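Long-range contacts in deacylase (Burkholderia multivorans, PDB 5THW), which probably hydrolyses N-carbamoyl amino acids, using a pair of zinc ions held in each subunit: residues S103-Q108 against D115-V120; G233-E238 against A314-M319. All blocks are in the same frame, centred on the assembly; numbering follows the deposited sequence.

Contact 1: S103-Q108 against D115-V120; sequences SHADSQ and DGIYGV. With ZN (zinc ion), chain E; ZN (zinc ion), chain F; URP (N-(aminocarbonyl)-beta-alanine), chain G.
His104 lays one face of its imidazole over Gly116, whose CA sits 3.4 Å from the ring centroid and 18° off the ring normal, a CH-pi contact. This is the tight part. Gly116, with no side chain and a positive phi of 79°, lets the ring lie directly on its CA. The ring is turned by chi1 of 55°, which sets CG between the backbone N and the carbonyl carbon, and its rotation is fixed from both nitrogens. ND1 gives its proton to Asp106 O at 2.9 Å, the acceptor lying in the ring plane. NE2 binds one zinc ion at 2.3 Å. Asp115, arriving at the ring's edge, bridges the metals: OD1 reaches that same zinc at 2.4 Å and OD2 the second at 2.0 Å. Further along, Ser103 CB packs 3.8 Å from Gly119 CA, while its OG is hydrogen-bonded to Glu209.

Packing is looser beyond. Ala105 CB only just meets Ile117 CD1 at 4.5 Å, and toward Gln108 the segments part enough for a water that accepts from Gln108 N and lies within hydrogen-bonding distance of Asp115 OD2. N-carbamoyl-beta-alanine lies on the metals, its N3 on the first zinc and its O2 on the second. His211 completes the protein ligands of the first, Glu150 and His403 those of the second: the co-catalytic dizinc centre of the M20 peptidase family, with its bridging aspartate.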
ATOM      1  N   SER A 103     -12.387  31.062   1.765  1.00 51.77           N
ATOM      2  CA  SER A 103     -11.699  29.934   1.164  1.00 43.30           C
ATOM      3  C   SER A 103     -11.776  28.779   2.154  1.00 55.78           C
ATOM      4  O   SER A 103     -12.800  28.606   2.827  1.00 52.92           O
ATOM      5  CB  SER A 103     -10.259  30.310   0.820  1.00 36.23           C
ATOM      6  OG  SER A 103      -9.771  29.558  -0.273  1.00 48.53           O
ATOM      7  N   HIS A 104     -10.708  27.999   2.276  1.00 29.00           N
ATOM      8  CA  HIS A 104     -10.702  26.864   3.183  1.00 31.94           C
ATOM      9  C   HIS A 104      -9.514  26.967   4.121  1.00 36.47           C
ATOM     10  O   HIS A 104      -8.476  27.527   3.772  1.00 34.53           O
ATOM     11  CB  HIS A 104     -10.643  25.541   2.426  1.00 40.37           C
ATOM     12  CG  HIS A 104      -9.491  25.445   1.478  1.00 43.25           C
ATOM     13  ND1 HIS A 104      -8.317  24.799   1.796  1.00 42.92           N
ATOM     14  CD2 HIS A 104      -9.330  25.924   0.221  1.00 40.94           C
ATOM     15  CE1 HIS A 104      -7.484  24.875   0.775  1.00 41.65           C
ATOM     16  NE2 HIS A 104      -8.075  25.550  -0.195  1.00 42.99           N
ATOM     17  N   ALA A 105      -9.675  26.417   5.320  1.00 38.74           N
ATOM     18  CA  ALA A 105      -8.591  26.385   6.287  1.00 32.45           C
ATOM     19  C   ALA A 105      -7.933  25.018   6.402  1.00 32.29           C
ATOM     20  O   ALA A 105      -6.915  24.901   7.095  1.00 34.40           O
ATOM     21  CB  ALA A 105      -9.096  26.832   7.666  1.00 28.14           C
ATOM     22  N   ASP A 106      -8.477  23.992   5.747  1.00 32.35           N
ATOM     23  CA  ASP A 106      -7.887  22.662   5.768  1.00 37.85           C
ATOM     24  C   ASP A 106      -6.815  22.539   4.688  1.00 32.02           C
ATOM     25  O   ASP A 106      -6.809  23.277   3.703  1.00 40.59           O
ATOM     26  CB  ASP A 106      -8.965  21.588   5.583  1.00 41.54           C
ATOM     27  CG  ASP A 106      -9.572  21.592   4.178  1.00 42.57           C
ATOM     28  OD1 ASP A 106     -10.183  22.615   3.763  1.00 29.12           O
ATOM     29  OD2 ASP A 106      -9.431  20.552   3.492  1.00 33.71           O
ATOM     30  N   SER A 107      -5.915  21.571   4.869  1.00 38.69           N
ATOM     31  CA  SER A 107      -4.747  21.452   4.003  1.00 37.14           C
ATOM     32  C   SER A 107      -4.511  20.008   3.580  1.00 42.57           C
ATOM     33  O   SER A 107      -5.141  19.067   4.077  1.00 50.08           O
ATOM     34  CB  SER A 107      -3.482  21.981   4.686  1.00 38.90           C
ATOM     35  OG  SER A 107      -2.968  21.023   5.596  1.00 43.35           O
ATOM     36  N   GLN A 108      -3.598  19.854   2.626  1.00 34.42           N
ATOM     37  CA  GLN A 108      -3.088  18.550   2.253  1.00 38.55           C
ATOM     38  C   GLN A 108      -2.158  18.007   3.338  1.00 40.75           C
ATOM     39  O   GLN A 108      -1.721  18.748   4.224  1.00 34.68           O
ATOM     40  CB  GLN A 108      -2.349  18.639   0.913  1.00 25.33           C
ATOM     41  CG  GLN A 108      -3.275  18.951  -0.241  1.00 24.53           C
ATOM     42  CD  GLN A 108      -4.028  17.720  -0.714  1.00 36.08           C
ATOM     43  OE1 GLN A 108      -3.602  16.593  -0.468  1.00 30.85           O
ATOM     44  NE2 GLN A 108      -5.161  17.931  -1.378  1.00 33.48           N
ATOM     45  N   ASP A 115      -2.063  27.923   0.698  1.00 41.67           N
ATOM     46  CA  ASP A 115      -3.200  27.307   0.026  1.00 35.97           C
ATOM     47  C   ASP A 115      -4.440  27.386   0.922  1.00 36.54           C
ATOM     48  O   ASP A 115      -4.448  26.857   2.038  1.00 43.39           O
ATOM     49  CB  ASP A 115      -2.840  25.854  -0.305  1.00 35.39           C
ATOM     50  CG  ASP A 115      -3.898  25.133  -1.132  1.00 37.12           C
ATOM     51  OD1 ASP A 115      -4.934  25.731  -1.489  1.00 32.89           O
ATOM     52  OD2 ASP A 115      -3.681  23.934  -1.413  1.00 44.37           O
ATOM     53  N   GLY A 116      -5.486  28.054   0.434  1.00 33.88           N
ATOM     54  CA  GLY A 116      -6.734  28.176   1.168  1.00 31.73           C
ATOM     55  C   GLY A 116      -6.767  29.219   2.275  1.00 41.51           C
ATOM     56  O   GLY A 116      -7.615  30.115   2.274  1.00 41.84           O
ATOM     57  N   ILE A 117      -5.846  29.110   3.234  1.00 27.15           N
ATOM     58  CA  ILE A 117      -5.869  29.976   4.407  1.00 28.93           C
ATOM     59  C   ILE A 117      -5.694  31.439   4.016  1.00 33.54           C
ATOM     60  O   ILE A 117      -6.221  32.335   4.687  1.00 36.33           O
ATOM     61  CB  ILE A 117      -4.778  29.511   5.391  1.00 37.07           C
ATOM     62  CG1 ILE A 117      -4.815  30.320   6.690  1.00 33.19           C
ATOM     63  CG2 ILE A 117      -3.401  29.525   4.717  1.00 35.23           C
ATOM     64  CD1 ILE A 117      -6.122  30.154   7.469  1.00 37.94           C
ATOM     65  N   TYR A 118      -4.978  31.703   2.920  1.00 32.37           N
ATOM     66  CA  TYR A 118      -4.784  33.075   2.450  1.00 32.47           C
ATOM     67  C   TYR A 118      -6.115  33.735   2.107  1.00 31.71           C
ATOM     68  O   TYR A 118      -6.342  34.903   2.443  1.00 33.40           O
ATOM     69  CB  TYR A 118      -3.839  33.066   1.243  1.00 37.01           C
ATOM     70  CG  TYR A 118      -3.620  34.390   0.543  1.00 41.52           C
ATOM     71  CD1 TYR A 118      -3.599  34.461  -0.848  1.00 46.81           C
ATOM     72  CD2 TYR A 118      -3.423  35.564   1.263  1.00 42.83           C
ATOM     73  CE1 TYR A 118      -3.389  35.667  -1.503  1.00 44.77           C
ATOM     74  CE2 TYR A 118      -3.215  36.775   0.617  1.00 42.37           C
ATOM     75  CZ  TYR A 118      -3.198  36.819  -0.766  1.00 44.06           C
ATOM     76  OH  TYR A 118      -2.992  38.014  -1.414  1.00 46.36           O
ATOM     77  N   GLY A 119      -7.015  32.999   1.451  1.00 32.68           N
ATOM     78  CA  GLY A 119      -8.311  33.564   1.112  1.00 31.51           C
ATOM     79  C   GLY A 119      -9.152  33.861   2.338  1.00 40.17           C
ATOM     80  O   GLY A 119      -9.894  34.851   2.371  1.00 42.35           O
ATOM     81  N   VAL A 120      -9.056  33.006   3.359  1.00 39.23           N
ATOM     82  CA  VAL A 120      -9.776  33.257   4.602  1.00 45.18           C
ATOM     83  C   VAL A 120      -9.186  34.463   5.320  1.00 39.93           C
ATOM     84  O   VAL A 120      -9.892  35.433   5.620  1.00 42.51           O
ATOM     85  CB  VAL A 120      -9.755  32.002   5.492  1.00 49.37           C
ATOM     86  CG1 VAL A 120     -10.433  32.274   6.821  1.00 36.50           C
ATOM     87  CG2 VAL A 120     -10.425  30.833   4.774  1.00 50.54           C
TER
HETATM   88 ZN    ZN E 501      -7.231  25.882  -2.295  0.68 56.36          ZN
HETATM   89 ZN    ZN F 502      -5.003  22.587  -2.151  0.79 35.26          ZN
HETATM   90  O2  URP G 503      -5.753  23.077  -4.246  1.00 47.16           O
HETATM   91  C2  URP G 503      -6.901  23.294  -3.907  1.00 43.79           C
HETATM   92  N3  URP G 503      -7.170  23.950  -2.786  1.00 52.74           N
HETATM   93  N1  URP G 503      -7.923  22.864  -4.632  1.00 47.69           N
HETATM   94  C6  URP G 503      -8.526  21.568  -4.369  1.00 48.67           C
HETATM   95  C5  URP G 503      -9.336  21.059  -5.553  1.00 42.26           C
HETATM   96  C4  URP G 503      -8.360  20.709  -6.646  1.00 53.81           C
HETATM   97  O42 URP G 503      -8.306  21.444  -7.658  1.00 61.69           O
HETATM   98  O41 URP G 503      -7.639  19.698  -6.496  1.00 49.55           O
HETATM   99  O   HOH W   1      -3.001  22.171   1.201  1.00 30.11           O
HETATM  100  O   HOH W   2      -9.344  26.286  -3.124  1.00 28.78           O

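Contact 2: G233-E238 against A314-M319; sequences GQRWYE and AVLAQM. With URP (N-(aminocarbonyl)-beta-alanine), chain G.
Leu316 CD2 rests on the strand backbone, 3.4 Å from Gly233 C, where the absence of a side chain at Gly233 lets the methyl come in close. Leu316 points from its helix at the strand, with CG anti to the backbone N (chi1 -177°), and the rest of this apolar contact falls to its CG and CD1, which meet the Arg235 chain. The aliphatic part of Arg235, extended from CG to NE, runs across Leu316 at a slant, with CD 3.8 Å from Leu316 CG.

The polar end of Arg235 adds packing of another sort. Its guanidinium has Leu316 CG at its edge, in plane, while Ala317 CA covers one face, and NH2 lies 3.5 Å from Ala317 CB. NH1 is hydrogen-bonded to Gln342, the guanidinium makes a cation-pi contact with Tyr345, and Asp320 gives at most a long, weak ion pair.

Strand 225-242 and helix 313-334 belong to the M20 dimerisation domain, where helices pack on one face of a beta-sheet; here the short axes pass 9.0 Å apart and run nearly parallel, at 17°.

On the strand's other side, Gln234 points away from the helix, and hydrogen bonds lead to the ligand. Trp236 NE1 donates to Gln234 OE1 at 2.8 Å, which helps hold the amide so that NE2 faces the carboxylate of N-carbamoyl-beta-alanine, 3.1 Å from O42, at an N-H...O angle of 155°; NE2 is also hydrogen-bonded to Tyr346. The indole edge meets the same carboxylate more loosely, with Trp236 CZ2 3.8 Å from O41 of the ligand.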
ATOM      1  N   GLY A 233     -12.485  22.326 -15.961  1.00 48.31           N
ATOM      2  CA  GLY A 233     -13.254  21.219 -15.426  1.00 42.66           C
ATOM      3  C   GLY A 233     -12.406  20.025 -15.010  1.00 42.15           C
ATOM      4  O   GLY A 233     -11.269  19.841 -15.443  1.00 47.11           O
ATOM      5  N   GLN A 234     -12.978  19.209 -14.123  1.00 44.67           N
ATOM      6  CA  GLN A 234     -12.284  18.060 -13.560  1.00 42.66           C
ATOM      7  C   GLN A 234     -13.178  16.826 -13.556  1.00 40.82           C
ATOM      8  O   GLN A 234     -14.407  16.917 -13.485  1.00 33.38           O
ATOM      9  CB  GLN A 234     -11.794  18.315 -12.128  1.00 41.97           C
ATOM     10  CG  GLN A 234     -11.058  19.617 -11.899  1.00 40.51           C
ATOM     11  CD  GLN A 234     -10.333  19.629 -10.566  1.00 38.20           C
ATOM     12  OE1 GLN A 234      -9.869  18.593 -10.092  1.00 38.34           O
ATOM     13  NE2 GLN A 234     -10.265  20.794  -9.937  1.00 45.48           N
ATOM     14  N   ARG A 235     -12.526  15.664 -13.596  1.00 42.84           N
ATOM     15  CA  ARG A 235     -13.170  14.362 -13.466  1.00 35.70           C
ATOM     16  C   ARG A 235     -12.280  13.507 -12.577  1.00 38.24           C
ATOM     17  O   ARG A 235     -11.089  13.356 -12.862  1.00 43.14           O
ATOM     18  CB  ARG A 235     -13.349  13.689 -14.831  1.00 34.56           C
ATOM     19  CG  ARG A 235     -14.551  14.123 -15.659  1.00 40.76           C
ATOM     20  CD  ARG A 235     -14.492  13.439 -17.029  1.00 47.65           C
ATOM     21  NE  ARG A 235     -15.342  14.071 -18.037  1.00 48.29           N
ATOM     22  CZ  ARG A 235     -16.455  13.545 -18.537  1.00 51.72           C
ATOM     23  NH1 ARG A 235     -16.874  12.347 -18.147  1.00 48.00           N
ATOM     24  NH2 ARG A 235     -17.142  14.213 -19.451  1.00 55.48           N
ATOM     25  N   TRP A 236     -12.835  12.987 -11.487  1.00 36.40           N
ATOM     26  CA  TRP A 236     -12.102  12.138 -10.556  1.00 37.99           C
ATOM     27  C   TRP A 236     -12.686  10.731 -10.555  1.00 37.02           C
ATOM     28  O   TRP A 236     -13.909  10.550 -10.601  1.00 31.22           O
ATOM     29  CB  TRP A 236     -12.121  12.700  -9.129  1.00 39.47           C
ATOM     30  CG  TRP A 236     -11.347  13.969  -8.936  1.00 40.57           C
ATOM     31  CD1 TRP A 236     -10.869  14.806  -9.912  1.00 40.57           C
ATOM     32  CD2 TRP A 236     -10.980  14.561  -7.684  1.00 37.48           C
ATOM     33  NE1 TRP A 236     -10.220  15.874  -9.339  1.00 35.32           N
ATOM     34  CE2 TRP A 236     -10.280  15.752  -7.974  1.00 41.52           C
ATOM     35  CE3 TRP A 236     -11.179  14.204  -6.346  1.00 30.41           C
ATOM     36  CZ2 TRP A 236      -9.773  16.583  -6.972  1.00 34.67           C
ATOM     37  CZ3 TRP A 236     -10.671  15.026  -5.355  1.00 27.27           C
ATOM     38  CH2 TRP A 236      -9.974  16.200  -5.675  1.00 27.72           C
ATOM     39  N   TYR A 237     -11.808   9.742 -10.449  1.00 30.51           N
ATOM     40  CA  TYR A 237     -12.211   8.351 -10.522  1.00 38.50           C
ATOM     41  C   TYR A 237     -11.657   7.580  -9.337  1.00 34.82           C
ATOM     42  O   TYR A 237     -10.636   7.944  -8.744  1.00 35.49           O
ATOM     43  CB  TYR A 237     -11.720   7.680 -11.822  1.00 35.82           C
ATOM     44  CG  TYR A 237     -12.153   8.386 -13.074  1.00 31.35           C
ATOM     45  CD1 TYR A 237     -11.461   9.499 -13.534  1.00 33.59           C
ATOM     46  CD2 TYR A 237     -13.250   7.943 -13.800  1.00 30.38           C
ATOM     47  CE1 TYR A 237     -11.849  10.155 -14.680  1.00 37.08           C
ATOM     48  CE2 TYR A 237     -13.646   8.592 -14.952  1.00 31.35           C
ATOM     49  CZ  TYR A 237     -12.940   9.702 -15.388  1.00 38.63           C
ATOM     50  OH  TYR A 237     -13.320  10.370 -16.536  1.00 40.79           O
ATOM     51  N   GLU A 238     -12.360   6.509  -9.000  1.00 29.35           N
ATOM     52  CA  GLU A 238     -11.871   5.508  -8.065  1.00 35.11           C
ATOM     53  C   GLU A 238     -11.951   4.180  -8.788  1.00 33.56           C
ATOM     54  O   GLU A 238     -13.020   3.810  -9.289  1.00 41.37           O
ATOM     55  CB  GLU A 238     -12.683   5.487  -6.766  1.00 35.14           C
ATOM     56  CG  GLU A 238     -12.403   6.671  -5.844  1.00 43.87           C
ATOM     57  CD  GLU A 238     -13.187   6.599  -4.536  1.00 45.94           C
ATOM     58  OE1 GLU A 238     -12.940   7.438  -3.636  1.00 38.57           O
ATOM     59  OE2 GLU A 238     -14.044   5.696  -4.411  1.00 37.88           O
ATOM     60  N   ALA A 314     -15.097  19.134 -23.809  1.00 50.71           N
ATOM     61  CA  ALA A 314     -15.059  18.085 -24.822  1.00 46.91           C
ATOM     62  C   ALA A 314     -13.762  17.289 -24.742  1.00 46.84           C
ATOM     63  O   ALA A 314     -13.777  16.056 -24.821  1.00 44.68           O
ATOM     64  CB  ALA A 314     -15.230  18.694 -26.214  1.00 43.26           C
ATOM     65  N   VAL A 315     -12.630  17.975 -24.570  1.00 49.09           N
ATOM     66  CA  VAL A 315     -11.366  17.268 -24.391  1.00 44.01           C
ATOM     67  C   VAL A 315     -11.394  16.466 -23.096  1.00 47.46           C
ATOM     68  O   VAL A 315     -10.942  15.315 -23.049  1.00 49.15           O
ATOM     69  CB  VAL A 315     -10.186  18.255 -24.425  1.00 44.29           C
ATOM     70  CG1 VAL A 315      -8.889  17.534 -24.090  1.00 35.70           C
ATOM     71  CG2 VAL A 315     -10.111  18.955 -25.776  1.00 39.02           C
ATOM     72  N   LEU A 316     -11.936  17.055 -22.026  1.00 45.99           N
ATOM     73  CA  LEU A 316     -12.045  16.332 -20.765  1.00 40.27           C
ATOM     74  C   LEU A 316     -12.854  15.046 -20.927  1.00 46.26           C
ATOM     75  O   LEU A 316     -12.548  14.033 -20.288  1.00 54.70           O
ATOM     76  CB  LEU A 316     -12.664  17.232 -19.696  1.00 40.68           C
ATOM     77  CG  LEU A 316     -12.785  16.636 -18.288  1.00 40.20           C
ATOM     78  CD1 LEU A 316     -11.463  16.079 -17.794  1.00 40.54           C
ATOM     79  CD2 LEU A 316     -13.336  17.678 -17.312  1.00 40.02           C
ATOM     80  N   ALA A 317     -13.891  15.066 -21.773  1.00 48.47           N
ATOM     81  CA  ALA A 317     -14.641  13.845 -22.065  1.00 44.61           C
ATOM     82  C   ALA A 317     -13.838  12.868 -22.920  1.00 43.52           C
ATOM     83  O   ALA A 317     -14.002  11.650 -22.781  1.00 48.87           O
ATOM     84  CB  ALA A 317     -15.962  14.181 -22.760  1.00 41.21           C
ATOM     85  N   GLN A 318     -12.975  13.372 -23.809  1.00 43.01           N
ATOM     86  CA  GLN A 318     -12.109  12.484 -24.582  1.00 44.88           C
ATOM     87  C   GLN A 318     -11.132  11.750 -23.676  1.00 50.29           C
ATOM     88  O   GLN A 318     -10.872  10.554 -23.868  1.00 51.85           O
ATOM     89  CB  GLN A 318     -11.336  13.278 -25.639  1.00 38.87           C
ATOM     90  CG  GLN A 318     -12.113  13.633 -26.891  1.00 49.19           C
ATOM     91  CD  GLN A 318     -11.581  14.880 -27.565  1.00 58.13           C
ATOM     92  OE1 GLN A 318     -10.374  15.130 -27.579  1.00 50.70           O
ATOM     93  NE2 GLN A 318     -12.480  15.660 -28.155  1.00 71.05           N
ATOM     94  N   MET A 319     -10.585  12.450 -22.678  1.00 42.93           N
ATOM     95  CA  MET A 319      -9.711  11.800 -21.712  1.00 45.69           C
ATOM     96  C   MET A 319     -10.466  10.725 -20.944  1.00 47.33           C
ATOM     97  O   MET A 319      -9.923   9.648 -20.669  1.00 52.85           O
ATOM     98  CB  MET A 319      -9.119  12.844 -20.764  1.00 49.88           C
ATOM     99  CG  MET A 319      -8.223  13.852 -21.463  1.00 44.89           C
ATOM    100  SD  MET A 319      -7.859  15.304 -20.453  1.00 44.88           S
ATOM    101  CE  MET A 319      -6.560  14.654 -19.404  1.00 38.61           C
TER
HETATM  102  O2  URP G 503      -5.753  23.077  -4.246  1.00 47.16           O
HETATM  103  C2  URP G 503      -6.901  23.294  -3.907  1.00 43.79           C
HETATM  104  N3  URP G 503      -7.170  23.950  -2.786  1.00 52.74           N
HETATM  105  N1  URP G 503      -7.923  22.864  -4.632  1.00 47.69           N
HETATM  106  C6  URP G 503      -8.526  21.568  -4.369  1.00 48.67           C
HETATM  107  C5  URP G 503      -9.336  21.059  -5.553  1.00 42.26           C
HETATM  108  C4  URP G 503      -8.360  20.709  -6.646  1.00 53.81           C
HETATM  109  O42 URP G 503      -8.306  21.444  -7.658  1.00 61.69           O
HETATM  110  O41 URP G 503      -7.639  19.698  -6.496  1.00 49.55           O

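Contact 1 comes first along the chain and is complete before contact 2 begins. It joins the end of strand 99-103 to the start of helix 117-132, deep in the catalytic domain, whereas contact 2 joins strand 225-242 to helix 313-334 in the dimerisation domain. Their centres are 25 Å apart and their nearest atoms about 7 Å, without touching. N-carbamoyl-beta-alanine spans the gap: its carbamoyl end lies on the zinc ions of contact 1, its carboxylate at Gln234 of contact 2. His247 and Asn296 of the second subunit also bind this ligand, so the occupied pocket is built from two domains and two subunits.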